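Local coordinates for ABC transporter substrate binding protein (Ribose) (Agrobacterium vitis, PDB 4WUT), which binds beta-D-fucopyranose and probably serves as the sugar-capturing periplasmic component of an ABC transporter, at residues A[28-33]-A[57-62]; A[85-90]-A[111-116]. All blocks are in the same frame, centred on the assembly; numbering follows the deposited sequence.

How the contacts relate
Contacts 1 and 2 are consecutive along the chain and share one sheet, in which strand 25-29 runs between 56-60 and 85-88, with 110-113 beyond; their centres lie about 10 Å apart. The backbone joins them directly: Ile-29 N sits 2.8 Å from Leu-87 O and Ile-29 O 2.9 Å from Ala-89 N, both probable hydrogen bonds. At the C-terminal ends of these strands the two contacts meet again on the sugar. Lys-31 of contact 1 and Asp-114 of contact 2 both bind O3 of beta-D-fucopyranose, and Lys-31 NZ also bonds to Ser-115 OG at 2.8 Å. Glu-65, Ser-165, Arg-169, Asn-219 and Asp-245 add further hydrogen bonds to the ligand.

Contact 1: A[28-33]-A[57-62]; sequences VIVKTV and ITFQGP. With FCB (beta-D-fucopyranose), chain E.
Val-28 bonds to strand 56-60 through both its N and its O, Val-30 through its N: Val-28 N to Thr-58 O (2.8 Å), Gln-60 N to Val-28 O (2.9 Å) and Val-30 N to Gln-60 O (2.9 Å, nearly straight at 167°). Between these rungs, CA-H...O contacts run from Phe-59 CA to Val-28 O and from Ile-29 CA to Gln-60 O. This is the parallel pairing of a beta-alpha-beta unit, strand 25-29, helix 36-49 and strand 56-60, at the edge of the sheet in a periplasmic binding protein domain. Apolar packing gathers round the Phe-59 ring, which shares a face of the sheet with Val-28 and is leaned toward 28-33 by a chi1 of -169°. Val-28 CG1 lies obliquely against CD1 at 3.5 Å, Val-30 CG1 lies against CE1 and CZ, its CG2 against CZ and CE2, and Val-33 CG1 approaches CE2. Past the strands, the polar contacts pass to side chains. Thr-32 OG1 donates to Pro-62 O (3.1 Å) from a position tilted out of the carbonyl plane, and also bonds to Asn-34 N. Lys-31 leaves its backbone pointing away from 57-62, and its extended chain carries NZ to O3 of the fucose at 2.8 Å.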
loop_
_atom_site.group_PDB
_atom_site.type_symbol
_atom_site.label_atom_id
_atom_site.label_comp_id
_atom_site.label_asym_id
_atom_site.label_seq_id
_atom_site.Cartn_x
_atom_site.Cartn_y
_atom_site.Cartn_z
ATOM N N VAL A 28 -10.546 5.742 12.610
ATOM C CA VAL A 28 -9.731 5.314 11.490
ATOM C C VAL A 28 -8.282 5.283 11.948
ATOM O O VAL A 28 -7.745 6.301 12.413
ATOM C CB VAL A 28 -9.882 6.260 10.298
ATOM C CG1 VAL A 28 -9.072 5.746 9.120
ATOM C CG2 VAL A 28 -11.350 6.417 9.932
ATOM N N ILE A 29 -7.681 4.106 11.839
ATOM C CA ILE A 29 -6.330 3.869 12.320
ATOM C C ILE A 29 -5.481 3.308 11.189
ATOM O O ILE A 29 -5.753 2.212 10.659
ATOM C CB ILE A 29 -6.328 2.914 13.548
ATOM C CG1 ILE A 29 -7.102 3.543 14.703
ATOM C CG2 ILE A 29 -4.880 2.570 13.965
ATOM C CD1 ILE A 29 -7.367 2.595 15.868
ATOM N N VAL A 30 -4.473 4.072 10.785
ATOM C CA VAL A 30 -3.651 3.704 9.651
ATOM C C VAL A 30 -2.199 3.506 10.054
ATOM O O VAL A 30 -1.856 3.677 11.224
ATOM C CB VAL A 30 -3.760 4.741 8.507
ATOM C CG1 VAL A 30 -5.201 4.782 7.960
ATOM C CG2 VAL A 30 -3.307 6.107 8.948
ATOM N N LYS A 31 -1.332 3.117 9.114
ATOM C CA LYS A 31 0.017 2.737 9.492
ATOM C C LYS A 31 0.909 3.908 9.902
ATOM O O LYS A 31 1.830 3.730 10.671
ATOM C CB LYS A 31 0.715 1.967 8.383
ATOM C CG LYS A 31 0.004 0.679 7.928
ATOM C CD LYS A 31 0.853 -0.031 6.888
ATOM C CE LYS A 31 0.146 -1.187 6.200
ATOM N NZ LYS A 31 1.058 -1.805 5.213
ATOM N N THR A 32 0.634 5.084 9.334
ATOM C CA THR A 32 1.314 6.311 9.717
ATOM C C THR A 32 0.502 7.457 9.144
ATOM O O THR A 32 -0.198 7.288 8.152
ATOM C CB THR A 32 2.751 6.395 9.178
ATOM O OG1 THR A 32 3.364 7.592 9.670
ATOM C CG2 THR A 32 2.791 6.388 7.644
ATOM N N VAL A 33 0.542 8.616 9.784
ATOM C CA VAL A 33 -0.176 9.769 9.244
ATOM C C VAL A 33 0.742 10.563 8.315
ATOM O O VAL A 33 0.274 11.324 7.458
ATOM C CB VAL A 33 -0.717 10.670 10.363
ATOM C CG1 VAL A 33 -1.908 9.998 11.035
ATOM C CG2 VAL A 33 0.390 10.996 11.370
ATOM N N ILE A 57 -15.512 10.810 12.383
ATOM C CA ILE A 57 -14.303 10.000 12.365
ATOM C C ILE A 57 -13.155 10.718 13.065
ATOM O O ILE A 57 -13.088 11.948 13.108
ATOM C CB ILE A 57 -13.817 9.585 10.927
ATOM C CG1 ILE A 57 -13.439 10.811 10.095
ATOM C CG2 ILE A 57 -14.866 8.763 10.193
ATOM C CD1 ILE A 57 -12.953 10.460 8.715
ATOM N N THR A 58 -12.290 9.910 13.646
ATOM C CA THR A 58 -10.973 10.345 14.047
ATOM C C THR A 58 -10.010 9.634 13.104
ATOM O O THR A 58 -10.312 8.557 12.600
ATOM C CB THR A 58 -10.695 9.961 15.499
ATOM O OG1 THR A 58 -10.911 8.557 15.656
ATOM C CG2 THR A 58 -11.631 10.723 16.439
ATOM N N PHE A 59 -8.866 10.246 12.836
ATOM C CA PHE A 59 -7.878 9.669 11.940
ATOM C C PHE A 59 -6.547 9.719 12.658
ATOM O O PHE A 59 -6.095 10.797 13.046
ATOM C CB PHE A 59 -7.799 10.487 10.648
ATOM C CG PHE A 59 -7.006 9.820 9.554
ATOM C CD1 PHE A 59 -7.599 8.854 8.752
ATOM C CD2 PHE A 59 -5.701 10.186 9.300
ATOM C CE1 PHE A 59 -6.870 8.241 7.727
ATOM C CE2 PHE A 59 -4.971 9.570 8.281
ATOM C CZ PHE A 59 -5.561 8.604 7.504
ATOM N N GLN A 60 -5.933 8.564 12.862
ATOM C CA GLN A 60 -4.732 8.463 13.687
ATOM C C GLN A 60 -3.809 7.395 13.115
ATOM O O GLN A 60 -4.260 6.456 12.452
ATOM C CB GLN A 60 -5.124 8.087 15.127
ATOM C CG GLN A 60 -6.503 8.612 15.590
ATOM C CD GLN A 60 -7.485 7.501 16.007
ATOM O OE1 GLN A 60 -7.389 6.959 17.118
ATOM N NE2 GLN A 60 -8.451 7.175 15.124
ATOM N N GLY A 61 -2.517 7.526 13.369
ATOM C CA GLY A 61 -1.563 6.502 13.020
ATOM C C GLY A 61 -0.265 6.801 13.720
ATOM O O GLY A 61 -0.038 7.970 14.107
ATOM N N PRO A 62 0.578 5.772 13.906
ATOM C CA PRO A 62 1.884 6.011 14.530
ATOM C C PRO A 62 2.798 6.856 13.661
ATOM O O PRO A 62 2.432 7.270 12.563
ATOM C CB PRO A 62 2.464 4.595 14.697
ATOM C CG PRO A 62 1.266 3.699 14.724
ATOM C CD PRO A 62 0.297 4.334 13.756
HETATM C C1 FCB E . 0.944 1.576 -0.082
HETATM C C2 FCB E . 0.692 0.308 0.724
HETATM C C3 FCB E . 0.397 0.601 2.093
HETATM C C4 FCB E . 1.494 1.510 2.708
HETATM C C5 FCB E . 1.622 2.716 1.737
HETATM C C6 FCB E . 2.692 3.743 2.208
HETATM O O1 FCB E . 1.503 1.168 -1.239
HETATM O O2 FCB E . -0.463 -0.334 0.116
HETATM O O3 FCB E . 0.333 -0.673 2.783
HETATM O O4 FCB E . 2.742 0.793 2.878
HETATM O O5 FCB E . 2.020 2.292 0.508
#

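Contact 2: A[85-90]-A[111-116]; sequences AILLAP and VIIDSM. With FCB (beta-D-fucopyranose), chain E.
Leu-87 reaches across to Val-111 and Ile-113 with a single methyl. Its CG stands anti to the backbone N (chi1 -172°), and CD1 touches both Val-111 CG1 and Ile-113 CG2 at 3.7 Å; Leu-278 of helix 267-282 touches Leu-87 and Val-111 as well. Leu-88 and Ile-112, on the other face, lie side by side and point the same way, Leu-88 CD2 being 4.1 Å from Ile-112 CD1. The second branch of Ile-112, CG2, presses on the Pro-90 ring at CD (3.6 Å), the two side chains crossing at about a right angle. Ile-113 divides its branches, CG1 going to Ala-89 CB while CG2 meets Leu-87.

Three backbone bonds hold the parallel strands in step: Val-111 N to Ile-86 O, Leu-88 N to Val-111 O, and Ile-113 N to Leu-88 O. They close the beta-alpha-beta unit of strand 85-88, helix 97-105 and strand 110-113.

Beyond the strand, a classic gamma turn is centred on Asp-114, whose phi is positive (77°), and is closed by Ser-115 N bonding back to Ile-113 O. With chi1 at 175°, the Asp-114 side chain extends its carboxylate to the sugar and receives two hydroxyls, O2 on OD1 (2.6 Å) and O3 on OD2 (2.5 Å, very short). Ser-115 OG donates to the same OD2 at 2.8 Å, arriving from above the carboxylate plane, while Lys-31 NZ and Ser-165 N also bond to this hydroxyl. OD2 thus takes two hydrogen bonds, one from the ligand and one from the neighbouring pocket serine. Lys-31, in only a long, weak ion pair with OD2, may favour the charged form. Gripped on both oxygens, the carboxylate should be restricted in its rotation, which suits it to accept O2 and O3 together.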
loop_
_atom_site.group_PDB
_atom_site.type_symbol
_atom_site.label_atom_id
_atom_site.label_comp_id
_atom_site.label_asym_id
_atom_site.label_seq_id
_atom_site.Cartn_x
_atom_site.Cartn_y
_atom_site.Cartn_z
ATOM N N ALA A 85 -17.001 2.035 15.985
ATOM C CA ALA A 85 -16.450 1.197 14.905
ATOM C C ALA A 85 -15.001 1.564 14.632
ATOM O O ALA A 85 -14.550 2.647 14.989
ATOM C CB ALA A 85 -17.262 1.369 13.616
ATOM N N ILE A 86 -14.301 0.660 13.975
ATOM C CA ILE A 86 -12.887 0.829 13.684
ATOM C C ILE A 86 -12.620 0.497 12.228
ATOM O O ILE A 86 -13.030 -0.552 11.727
ATOM C CB ILE A 86 -12.012 -0.082 14.575
ATOM C CG1 ILE A 86 -12.201 0.297 16.045
ATOM C CG2 ILE A 86 -10.532 -0.031 14.112
ATOM C CD1 ILE A 86 -11.564 -0.674 17.017
ATOM N N LEU A 87 -11.962 1.418 11.543
ATOM C CA LEU A 87 -11.439 1.195 10.204
ATOM C C LEU A 87 -9.937 1.106 10.363
ATOM O O LEU A 87 -9.307 2.102 10.740
ATOM C CB LEU A 87 -11.779 2.364 9.280
ATOM C CG LEU A 87 -11.456 2.184 7.792
ATOM C CD1 LEU A 87 -12.247 0.988 7.235
ATOM C CD2 LEU A 87 -11.716 3.421 6.981
ATOM N N LEU A 88 -9.361 -0.063 10.079
ATOM C CA LEU A 88 -7.959 -0.337 10.414
ATOM C C LEU A 88 -7.164 -0.790 9.198
ATOM O O LEU A 88 -7.600 -1.705 8.490
ATOM C CB LEU A 88 -7.882 -1.442 11.466
ATOM C CG LEU A 88 -6.482 -1.930 11.859
ATOM C CD1 LEU A 88 -5.629 -0.821 12.498
ATOM C CD2 LEU A 88 -6.621 -3.119 12.797
ATOM N N ALA A 89 -6.016 -0.152 8.957
ATOM C CA ALA A 89 -5.003 -0.653 8.031
ATOM C C ALA A 89 -3.870 -1.222 8.886
ATOM O O ALA A 89 -2.993 -0.474 9.353
ATOM C CB ALA A 89 -4.475 0.440 7.132
ATOM N N PRO A 90 -3.901 -2.527 9.135
ATOM C CA PRO A 90 -2.998 -3.087 10.149
ATOM C C PRO A 90 -1.564 -3.090 9.675
ATOM O O PRO A 90 -1.288 -3.505 8.548
ATOM C CB PRO A 90 -3.504 -4.522 10.335
ATOM C CG PRO A 90 -4.196 -4.825 9.071
ATOM C CD PRO A 90 -4.831 -3.545 8.619
ATOM N N VAL A 111 -13.618 -2.959 10.031
ATOM C CA VAL A 111 -13.353 -3.178 8.621
ATOM C C VAL A 111 -11.853 -2.959 8.424
ATOM O O VAL A 111 -11.280 -2.024 8.979
ATOM C CB VAL A 111 -14.189 -2.232 7.764
ATOM C CG1 VAL A 111 -13.725 -2.248 6.313
ATOM C CG2 VAL A 111 -15.656 -2.607 7.879
ATOM N N ILE A 112 -11.228 -3.872 7.682
ATOM C CA ILE A 112 -9.805 -3.832 7.369
ATOM C C ILE A 112 -9.583 -3.262 5.976
ATOM O O ILE A 112 -10.280 -3.650 5.012
ATOM C CB ILE A 112 -9.184 -5.240 7.464
ATOM C CG1 ILE A 112 -9.453 -5.848 8.854
ATOM C CG2 ILE A 112 -7.708 -5.224 7.133
ATOM C CD1 ILE A 112 -8.792 -5.138 10.002
ATOM N N ILE A 113 -8.652 -2.317 5.868
ATOM C CA ILE A 113 -8.273 -1.777 4.572
ATOM C C ILE A 113 -6.797 -1.993 4.279
ATOM O O ILE A 113 -5.971 -2.084 5.207
ATOM C CB ILE A 113 -8.630 -0.290 4.436
ATOM C CG1 ILE A 113 -8.033 0.508 5.597
ATOM C CG2 ILE A 113 -10.138 -0.112 4.336
ATOM C CD1 ILE A 113 -7.983 1.994 5.339
ATOM N N ASP A 114 -6.502 -2.158 2.991
ATOM C CA ASP A 114 -5.154 -2.067 2.433
ATOM C C ASP A 114 -4.259 -3.277 2.666
ATOM O O ASP A 114 -3.688 -3.830 1.722
ATOM C CB ASP A 114 -4.430 -0.812 2.919
ATOM C CG ASP A 114 -3.014 -0.767 2.441
ATOM O OD1 ASP A 114 -2.802 -0.474 1.239
ATOM O OD2 ASP A 114 -2.082 -1.062 3.237
ATOM N N SER A 115 -4.125 -3.680 3.926
ATOM C CA SER A 115 -3.164 -4.701 4.317
ATOM C C SER A 115 -3.906 -5.776 5.090
ATOM O O SER A 115 -4.630 -5.487 6.043
ATOM C CB SER A 115 -2.091 -4.100 5.216
ATOM O OG SER A 115 -1.139 -3.403 4.461
HETATM N N MSE A 116 -3.749 -7.017 4.661
HETATM C CA MSE A 116 -4.462 -8.126 5.262
HETATM C C MSE A 116 -4.106 -8.387 6.719
HETATM O O MSE A 116 -3.021 -8.020 7.211
HETATM C CB MSE A 116 -4.192 -9.414 4.467
HETATM C CG MSE A 116 -2.743 -9.715 4.248
HETATM SE SE MSE A 116 -2.415 -11.566 3.680
HETATM C CE MSE A 116 -2.925 -12.525 5.315
HETATM C C1 FCB E . 0.944 1.576 -0.082
HETATM C C2 FCB E . 0.692 0.308 0.724
HETATM C C3 FCB E . 0.397 0.601 2.093
HETATM C C4 FCB E . 1.494 1.510 2.708
HETATM C C5 FCB E . 1.622 2.716 1.737
HETATM C C6 FCB E . 2.692 3.743 2.208
HETATM O O1 FCB E . 1.503 1.168 -1.239
HETATM O O2 FCB E . -0.463 -0.334 0.116
HETATM O O3 FCB E . 0.333 -0.673 2.783
HETATM O O4 FCB E . 2.742 0.793 2.878
HETATM O O5 FCB E . 2.020 2.292 0.508
#